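Local coordinates for 70 kDa protein (Xanthomonas sp., PDB 4B2N) that oxidatively cleaves rubber (latex) as a processive dihaem c-type oxygenase whose wider family is linked to electron transfer and cytochrome c peroxidase activity, at residues K139-Y144 with A222-R227; T244-S249 with A551-S556; G547-G552 with I618-I623. All blocks are in the same frame, centred on the assembly; numbering follows the deposited sequence.

Contact 1: residues K139-Y144 with A222-R227; sequences KRYGLY and ASDMFR
Asp-224 of helix 218-226 receives two neighbouring side chains from the last turn of helix 133-141, Arg-140 and Tyr-141, and shows how one buried carboxylate can serve several donors. Its CB lies 3.4 Å from the OH of Tyr-141. CG stands beside the backbone N of its own residue, anti to the carbonyl carbon (chi1 -65°), and this sends the carboxylate across to the other helix. At the tip the two oxygens divide the work. OD2 takes the NE of Arg-140 on its syn lone pair at 2.6 Å, and on its anti lone pair the hydroxyl OH of Tyr-141, also at 2.6 Å. OD1 uses its syn lone pair for Arg-140 NH2 at 3.0 Å, a nearly straight bond of 166°. It is also met from above the carboxylate plane by NH2 of Arg-227, three residues on and just past the end of the helix, at 3.1 Å.

Arg-140 thus grips side-on, through NE and NH2, its guanidinium only 25° from coplanar with the carboxylate. The Tyr-141 ring is steeply turned from that plane and offers its edge, while the CG of Arg-140 sits over one of its faces, toward the rim. Trp-124 NE1 bonds to the same Tyr-141 hydroxyl.

Four donors converge on two oxygens and hold the carboxylate against rotation. The two arginines would be expected to favour its ionised form in this buried setting, and Asp-224, placed between them, would be expected to offset the like charges of Arg-140 NH2 and Arg-227 NH2, 4.7 Å apart.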
loop_
_atom_site.group_PDB
_atom_site.type_symbol
_atom_site.label_atom_id
_atom_site.label_comp_id
_atom_site.label_asym_id
_atom_site.label_seq_id
_atom_site.Cartn_x
_atom_site.Cartn_y
_atom_site.Cartn_z
ATOM N N LYS A 139 -9.164 -16.058 9.818
ATOM C CA LYS A 139 -8.663 -17.046 8.861
ATOM C C LYS A 139 -9.222 -16.817 7.444
ATOM O O LYS A 139 -8.474 -16.744 6.484
ATOM C CB LYS A 139 -9.022 -18.464 9.313
ATOM C CG LYS A 139 -8.109 -19.044 10.383
ATOM C CD LYS A 139 -8.809 -20.297 10.937
ATOM C CE LYS A 139 -7.975 -21.003 11.927
ATOM N NZ LYS A 139 -8.687 -22.307 12.093
ATOM N N ARG A 140 -10.556 -16.665 7.350
ATOM C CA ARG A 140 -11.237 -16.555 6.056
ATOM C C ARG A 140 -10.769 -15.321 5.307
ATOM O O ARG A 140 -10.507 -15.351 4.093
ATOM C CB ARG A 140 -12.762 -16.437 6.264
ATOM C CG ARG A 140 -13.539 -16.445 4.931
ATOM C CD ARG A 140 -14.999 -16.481 5.296
ATOM N NE ARG A 140 -15.850 -16.342 4.133
ATOM C CZ ARG A 140 -16.308 -17.381 3.434
ATOM N NH1 ARG A 140 -15.935 -18.621 3.804
ATOM N NH2 ARG A 140 -17.114 -17.184 2.387
ATOM N N TYR A 141 -10.612 -14.222 6.023
ATOM C CA TYR A 141 -10.426 -12.972 5.303
ATOM C C TYR A 141 -8.953 -12.583 5.231
ATOM O O TYR A 141 -8.631 -11.548 4.626
ATOM C CB TYR A 141 -11.252 -11.857 5.941
ATOM C CG TYR A 141 -12.738 -12.117 5.843
ATOM C CD1 TYR A 141 -13.351 -12.389 4.586
ATOM C CD2 TYR A 141 -13.532 -12.110 6.979
ATOM C CE1 TYR A 141 -14.726 -12.699 4.522
ATOM C CE2 TYR A 141 -14.887 -12.380 6.899
ATOM C CZ TYR A 141 -15.485 -12.627 5.692
ATOM O OH TYR A 141 -16.847 -12.917 5.722
ATOM N N GLY A 142 -8.088 -13.377 5.843
ATOM C CA GLY A 142 -6.661 -13.102 5.891
ATOM C C GLY A 142 -6.319 -11.905 6.758
ATOM O O GLY A 142 -5.418 -11.121 6.421
ATOM N N LEU A 143 -6.952 -11.837 7.912
ATOM C CA LEU A 143 -6.733 -10.766 8.916
ATOM C C LEU A 143 -6.122 -11.404 10.196
ATOM O O LEU A 143 -5.648 -12.580 10.140
ATOM C CB LEU A 143 -8.091 -10.068 9.226
ATOM C CG LEU A 143 -8.739 -9.517 7.956
ATOM C CD1 LEU A 143 -10.090 -8.898 8.294
ATOM C CD2 LEU A 143 -7.811 -8.491 7.260
ATOM N N TYR A 144 -6.063 -10.671 11.308
ATOM C CA TYR A 144 -5.325 -11.138 12.519
ATOM C C TYR A 144 -6.093 -10.675 13.751
ATOM O O TYR A 144 -6.781 -9.659 13.686
ATOM C CB TYR A 144 -3.927 -10.528 12.551
ATOM C CG TYR A 144 -3.210 -10.780 11.250
ATOM C CD1 TYR A 144 -3.438 -9.932 10.160
ATOM C CD2 TYR A 144 -2.409 -11.927 11.076
ATOM C CE1 TYR A 144 -2.836 -10.154 8.934
ATOM C CE2 TYR A 144 -1.760 -12.169 9.864
ATOM C CZ TYR A 144 -2.050 -11.305 8.766
ATOM O OH TYR A 144 -1.470 -11.516 7.547
ATOM N N ALA A 222 -15.613 -8.499 0.495
ATOM C CA ALA A 222 -16.592 -7.709 -0.295
ATOM C C ALA A 222 -17.755 -8.622 -0.738
ATOM O O ALA A 222 -18.951 -8.297 -0.565
ATOM C CB ALA A 222 -15.889 -7.060 -1.546
ATOM N N SER A 223 -17.393 -9.807 -1.246
ATOM C CA SER A 223 -18.414 -10.769 -1.706
ATOM C C SER A 223 -19.334 -11.194 -0.579
ATOM O O SER A 223 -20.612 -11.091 -0.717
ATOM C CB SER A 223 -17.718 -11.991 -2.320
ATOM O OG SER A 223 -18.715 -12.877 -2.742
ATOM N N ASP A 224 -18.747 -11.621 0.546
ATOM C CA ASP A 224 -19.575 -11.975 1.702
ATOM C C ASP A 224 -20.454 -10.805 2.123
ATOM O O ASP A 224 -21.663 -10.976 2.373
ATOM C CB ASP A 224 -18.786 -12.489 2.915
ATOM C CG ASP A 224 -18.080 -13.826 2.642
ATOM O OD1 ASP A 224 -18.365 -14.515 1.625
ATOM O OD2 ASP A 224 -17.256 -14.195 3.492
ATOM N N MET A 225 -19.841 -9.634 2.292
ATOM C CA MET A 225 -20.571 -8.486 2.880
ATOM C C MET A 225 -21.740 -8.066 1.985
ATOM O O MET A 225 -22.829 -7.644 2.482
ATOM C CB MET A 225 -19.586 -7.307 3.031
ATOM C CG MET A 225 -18.514 -7.553 4.052
ATOM S SD MET A 225 -19.282 -7.524 5.628
ATOM C CE MET A 225 -17.923 -6.878 6.589
ATOM N N PHE A 226 -21.517 -8.233 0.694
ATOM C CA PHE A 226 -22.474 -7.816 -0.329
ATOM C C PHE A 226 -23.777 -8.592 -0.119
ATOM O O PHE A 226 -24.843 -8.057 -0.418
ATOM C CB PHE A 226 -21.953 -7.985 -1.792
ATOM C CG PHE A 226 -23.057 -7.744 -2.832
ATOM C CD1 PHE A 226 -23.551 -6.463 -3.024
ATOM C CD2 PHE A 226 -23.638 -8.795 -3.551
ATOM C CE1 PHE A 226 -24.589 -6.229 -3.930
ATOM C CE2 PHE A 226 -24.694 -8.563 -4.432
ATOM C CZ PHE A 226 -25.156 -7.290 -4.628
ATOM N N ARG A 227 -23.688 -9.825 0.409
ATOM C CA ARG A 227 -24.881 -10.678 0.564
ATOM C C ARG A 227 -25.560 -10.476 1.901
ATOM O O ARG A 227 -26.499 -11.169 2.217
ATOM C CB ARG A 227 -24.541 -12.164 0.397
ATOM C CG ARG A 227 -23.950 -12.490 -0.981
ATOM C CD ARG A 227 -23.953 -13.993 -1.261
ATOM N NE ARG A 227 -23.090 -14.752 -0.379
ATOM C CZ ARG A 227 -21.747 -14.755 -0.436
ATOM N NH1 ARG A 227 -21.050 -14.019 -1.323
ATOM N NH2 ARG A 227 -21.079 -15.502 0.417
#

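Contact 2: residues T244-S249 with A551-S556; sequences TGRGSS and AGYDYS
NH1 of Arg-246, whose guanidinium lies over the ring of Tyr-553, is held by a water 2.8 Å away in the guanidinium plane and by the backbone O of Ala-215. That water also accepts from Tyr-553 N at 2.9 Å, joining the arginine to the backbone of the facing loop. With its polar end fixed in this way, the arginine lays its length over one face of the Tyr-553 ring. The chain is extended from CG to NE, and it slides past the tyrosine in the opposite direction: CB and CD lie toward the phenol end, the guanidinium toward the ring's root. CD makes a CH-pi contact 3.8 Å from the ring centroid, with CZ of the tyrosine its nearest atom. Farther on, the guanidinium stacks on the same face as a cation-pi pair, Arg-246 CZ standing 4.6 Å from the ring centroid and the planes inclined by 29°. A second water joins the tyrosine OH, at 2.7 Å, to the backbone O of Arg-246. The contact joins the loop between helices 218-226 and 253-261 to the loop between strands 536-538 and 560-561, with the C-terminal end of helix 133-141 beside the guanidinium.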
loop_
_atom_site.group_PDB
_atom_site.type_symbol
_atom_site.label_atom_id
_atom_site.label_comp_id
_atom_site.label_asym_id
_atom_site.label_seq_id
_atom_site.Cartn_x
_atom_site.Cartn_y
_atom_site.Cartn_z
ATOM N N THR A 244 -8.007 -10.658 -6.743
ATOM C CA THR A 244 -7.992 -11.911 -7.400
ATOM C C THR A 244 -7.611 -13.029 -6.477
ATOM O O THR A 244 -7.900 -14.222 -6.784
ATOM C CB THR A 244 -7.109 -11.934 -8.657
ATOM O OG1 THR A 244 -5.754 -11.693 -8.310
ATOM C CG2 THR A 244 -7.554 -10.855 -9.639
ATOM N N GLY A 245 -7.047 -12.670 -5.315
ATOM C CA GLY A 245 -6.569 -13.673 -4.372
ATOM C C GLY A 245 -6.233 -12.995 -3.068
ATOM O O GLY A 245 -6.968 -12.073 -2.647
ATOM N N ARG A 246 -5.120 -13.376 -2.460
ATOM C CA ARG A 246 -4.741 -12.860 -1.127
ATOM C C ARG A 246 -3.469 -12.045 -1.165
ATOM O O ARG A 246 -2.572 -12.420 -1.881
ATOM C CB ARG A 246 -4.565 -14.044 -0.186
ATOM C CG ARG A 246 -5.903 -14.521 0.323
ATOM C CD ARG A 246 -5.648 -15.836 1.013
ATOM N NE ARG A 246 -6.794 -16.425 1.745
ATOM C CZ ARG A 246 -6.856 -16.457 3.080
ATOM N NH1 ARG A 246 -5.969 -15.745 3.797
ATOM N NH2 ARG A 246 -7.855 -17.134 3.725
ATOM N N GLY A 247 -3.413 -10.933 -0.411
ATOM C CA GLY A 247 -2.127 -10.215 -0.201
ATOM C C GLY A 247 -1.841 -9.158 -1.229
ATOM O O GLY A 247 -0.787 -8.458 -1.196
ATOM N N SER A 248 -2.764 -9.018 -2.171
ATOM C CA SER A 248 -2.739 -7.868 -3.091
ATOM C C SER A 248 -4.174 -7.567 -3.467
ATOM O O SER A 248 -5.067 -8.442 -3.285
ATOM C CB SER A 248 -1.835 -8.159 -4.315
ATOM O OG SER A 248 -2.360 -9.282 -5.029
ATOM N N SER A 249 -4.431 -6.367 -3.982
ATOM C CA SER A 249 -5.811 -6.026 -4.360
ATOM C C SER A 249 -5.810 -4.953 -5.453
ATOM O O SER A 249 -4.755 -4.346 -5.749
ATOM C CB SER A 249 -6.573 -5.484 -3.132
ATOM O OG SER A 249 -6.148 -4.163 -2.772
ATOM N N ALA A 551 -9.961 -22.533 6.442
ATOM C CA ALA A 551 -8.543 -22.566 6.658
ATOM C C ALA A 551 -7.947 -21.225 6.211
ATOM O O ALA A 551 -8.426 -20.635 5.270
ATOM C CB ALA A 551 -7.937 -23.666 5.778
ATOM N N GLY A 552 -6.877 -20.782 6.841
ATOM C CA GLY A 552 -6.354 -19.478 6.580
ATOM C C GLY A 552 -4.893 -19.697 6.263
ATOM O O GLY A 552 -4.387 -20.873 6.192
ATOM N N TYR A 553 -4.213 -18.600 6.039
ATOM C CA TYR A 553 -2.741 -18.691 5.854
ATOM C C TYR A 553 -2.161 -18.672 7.266
ATOM O O TYR A 553 -2.509 -17.801 8.103
ATOM C CB TYR A 553 -2.171 -17.473 5.114
ATOM C CG TYR A 553 -2.309 -17.458 3.596
ATOM C CD1 TYR A 553 -2.890 -18.549 2.877
ATOM C CD2 TYR A 553 -1.845 -16.368 2.870
ATOM C CE1 TYR A 553 -3.027 -18.502 1.511
ATOM C CE2 TYR A 553 -2.001 -16.315 1.491
ATOM C CZ TYR A 553 -2.569 -17.388 0.825
ATOM O OH TYR A 553 -2.617 -17.359 -0.536
ATOM N N ASP A 554 -1.254 -19.618 7.562
ATOM C CA ASP A 554 -0.663 -19.634 8.846
ATOM C C ASP A 554 0.395 -18.547 8.908
ATOM O O ASP A 554 1.215 -18.377 7.982
ATOM C CB ASP A 554 0.051 -20.983 9.061
ATOM C CG ASP A 554 0.685 -21.061 10.415
ATOM O OD1 ASP A 554 0.002 -21.457 11.306
ATOM O OD2 ASP A 554 1.884 -20.737 10.601
ATOM N N TYR A 555 0.417 -17.805 10.006
ATOM C CA TYR A 555 1.459 -16.702 10.092
ATOM C C TYR A 555 2.434 -16.902 11.240
ATOM O O TYR A 555 3.090 -15.961 11.701
ATOM C CB TYR A 555 0.772 -15.326 10.217
ATOM C CG TYR A 555 -0.203 -15.225 11.387
ATOM C CD1 TYR A 555 -1.516 -15.668 11.256
ATOM C CD2 TYR A 555 0.175 -14.643 12.604
ATOM C CE1 TYR A 555 -2.430 -15.531 12.307
ATOM C CE2 TYR A 555 -0.733 -14.530 13.677
ATOM C CZ TYR A 555 -1.997 -15.009 13.527
ATOM O OH TYR A 555 -2.901 -14.894 14.560
ATOM N N SER A 556 2.550 -18.138 11.734
ATOM C CA SER A 556 3.464 -18.455 12.825
ATOM C C SER A 556 4.912 -18.530 12.305
ATOM O O SER A 556 5.155 -18.660 11.051
ATOM C CB SER A 556 3.017 -19.773 13.497
ATOM O OG SER A 556 3.547 -20.882 12.769
HETATM O O HOH W 1 -5.849 -16.304 6.578
HETATM O O HOH W 2 -1.556 -15.411 -2.113
#

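Contact 3: residues G547-G552 with I618-I623; sequences GGKNAG and ITDQQI
A capping box opens helix 620-626, and the first residue of that helix, Asp-620, reaches a surface loop that follows strand 536-538. Lys-549 of the loop meets it in a salt bridge, NZ to OD2 at 3.1 Å, on the syn lone pair of the carboxylate oxygen. The lysine is extended beyond CG and crosses the aspartate at about a right angle, and its methylenes also pass the carboxylate: CE comes to 3.4 Å and CD to 3.6 Å from the same Asp-620 OD2. NZ is shared, since the backbone O of Trp-124 is its stronger polar partner. In the capping box, Thr-619 OG1 accepts from Gln-622 N at 3.2 Å, and Gln-622 OE1 in turn accepts from Thr-619 N at 2.9 Å, the donor lying above the plane of the side-chain amide. Both bonds are close to straight, at 159° and 166°. The bridge rests on one oxygen of a partly exposed pair, which suggests a modest, solvent-screened attraction; a negative charge in the first turn would also be expected to interact favourably with the helix dipole.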
loop_
_atom_site.group_PDB
_atom_site.type_symbol
_atom_site.label_atom_id
_atom_site.label_comp_id
_atom_site.label_asym_id
_atom_site.label_seq_id
_atom_site.Cartn_x
_atom_site.Cartn_y
_atom_site.Cartn_z
ATOM N N GLY A 547 -17.172 -26.468 11.454
ATOM C CA GLY A 547 -17.936 -26.309 10.203
ATOM C C GLY A 547 -17.133 -26.808 8.990
ATOM O O GLY A 547 -17.694 -27.009 7.875
ATOM N N GLY A 548 -15.829 -26.966 9.165
ATOM C CA GLY A 548 -15.056 -27.562 8.081
ATOM C C GLY A 548 -14.569 -26.627 6.995
ATOM O O GLY A 548 -14.022 -27.088 6.000
ATOM N N LYS A 549 -14.800 -25.315 7.156
ATOM C CA LYS A 549 -14.285 -24.350 6.210
ATOM C C LYS A 549 -13.373 -23.330 6.907
ATOM O O LYS A 549 -13.121 -23.429 8.100
ATOM C CB LYS A 549 -15.434 -23.616 5.494
ATOM C CG LYS A 549 -16.512 -24.560 4.933
ATOM C CD LYS A 549 -17.542 -23.764 4.142
ATOM C CE LYS A 549 -18.761 -24.634 3.784
ATOM N NZ LYS A 549 -19.739 -23.773 3.061
ATOM N N ASN A 550 -12.882 -22.374 6.136
ATOM C CA ASN A 550 -12.018 -21.265 6.642
ATOM C C ASN A 550 -10.656 -21.654 7.146
ATOM O O ASN A 550 -10.175 -21.122 8.150
ATOM C CB ASN A 550 -12.775 -20.451 7.683
ATOM C CG ASN A 550 -14.069 -19.870 7.073
ATOM O OD1 ASN A 550 -14.067 -19.533 5.917
ATOM N ND2 ASN A 550 -15.115 -19.781 7.826
ATOM N N ALA A 551 -9.961 -22.533 6.442
ATOM C CA ALA A 551 -8.543 -22.566 6.658
ATOM C C ALA A 551 -7.947 -21.225 6.211
ATOM O O ALA A 551 -8.426 -20.635 5.270
ATOM C CB ALA A 551 -7.937 -23.666 5.778
ATOM N N GLY A 552 -6.877 -20.782 6.841
ATOM C CA GLY A 552 -6.354 -19.478 6.580
ATOM C C GLY A 552 -4.893 -19.697 6.263
ATOM O O GLY A 552 -4.387 -20.873 6.192
ATOM N N ILE A 618 -18.450 -15.567 -4.078
ATOM C CA ILE A 618 -17.224 -16.335 -4.312
ATOM C C ILE A 618 -17.366 -17.738 -3.694
ATOM O O ILE A 618 -17.681 -17.849 -2.524
ATOM C CB ILE A 618 -16.008 -15.582 -3.763
ATOM C CG1 ILE A 618 -15.816 -14.283 -4.550
ATOM C CG2 ILE A 618 -14.802 -16.498 -3.849
ATOM C CD1 ILE A 618 -14.614 -13.460 -4.121
ATOM N N THR A 619 -17.176 -18.800 -4.481
ATOM C CA THR A 619 -17.466 -20.184 -4.034
ATOM C C THR A 619 -16.311 -20.802 -3.278
ATOM O O THR A 619 -15.225 -20.284 -3.322
ATOM C CB THR A 619 -17.737 -21.103 -5.231
ATOM O OG1 THR A 619 -16.564 -21.230 -6.031
ATOM C CG2 THR A 619 -18.934 -20.547 -6.121
ATOM N N ASP A 620 -16.534 -21.950 -2.637
ATOM C CA ASP A 620 -15.489 -22.512 -1.819
ATOM C C ASP A 620 -14.419 -23.042 -2.757
ATOM O O ASP A 620 -13.292 -23.078 -2.363
ATOM C CB ASP A 620 -16.021 -23.618 -0.916
ATOM C CG ASP A 620 -16.981 -23.092 0.162
ATOM O OD1 ASP A 620 -16.814 -21.917 0.585
ATOM O OD2 ASP A 620 -17.901 -23.852 0.562
ATOM N N GLN A 621 -14.783 -23.492 -3.963
ATOM C CA GLN A 621 -13.724 -23.955 -4.880
ATOM C C GLN A 621 -12.842 -22.771 -5.350
ATOM O O GLN A 621 -11.618 -22.902 -5.481
ATOM C CB GLN A 621 -14.289 -24.780 -6.101
ATOM C CG GLN A 621 -14.370 -26.338 -5.911
ATOM C CD GLN A 621 -13.019 -27.146 -5.589
ATOM O OE1 GLN A 621 -11.923 -26.885 -6.154
ATOM N NE2 GLN A 621 -13.130 -28.170 -4.692
ATOM N N GLN A 622 -13.455 -21.615 -5.553
ATOM C CA GLN A 622 -12.666 -20.418 -5.909
ATOM C C GLN A 622 -11.775 -19.999 -4.763
ATOM O O GLN A 622 -10.613 -19.566 -4.985
ATOM C CB GLN A 622 -13.597 -19.263 -6.350
ATOM C CG GLN A 622 -14.288 -19.530 -7.698
ATOM C CD GLN A 622 -15.600 -18.734 -7.886
ATOM O OE1 GLN A 622 -16.043 -17.969 -7.017
ATOM N NE2 GLN A 622 -16.220 -18.909 -9.064
ATOM N N ILE A 623 -12.258 -20.188 -3.527
ATOM C CA ILE A 623 -11.469 -19.823 -2.333
ATOM C C ILE A 623 -10.190 -20.676 -2.380
ATOM O O ILE A 623 -9.104 -20.159 -2.160
ATOM C CB ILE A 623 -12.325 -19.978 -1.060
ATOM C CG1 ILE A 623 -13.339 -18.861 -1.042
ATOM C CG2 ILE A 623 -11.500 -19.977 0.236
ATOM C CD1 ILE A 623 -14.397 -19.109 -0.002
#

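The three contacts form one cluster on the same side of the chain's centre, with centres 11 to 12 Å apart. The last turn of helix 133-141 is the common piece. Lys-139 O takes NH2 of Arg-246 at 2.9 Å, tying contact 1 to contact 2, and Arg-140 NH1 reaches Asn-550 OD1 at 3.0 Å, tying it to contact 3. A further bond, Ser-223 OG with Ile-618 N, brings helix 218-226 to the segment 618-623. Contacts 2 and 3 share Ala-551 and Gly-552. The side chains of Tyr-141 and Arg-246 are each about 12 Å from a haem c, and Ser-249 of contact 2 touches one; contact 3 lies away from both haem sites.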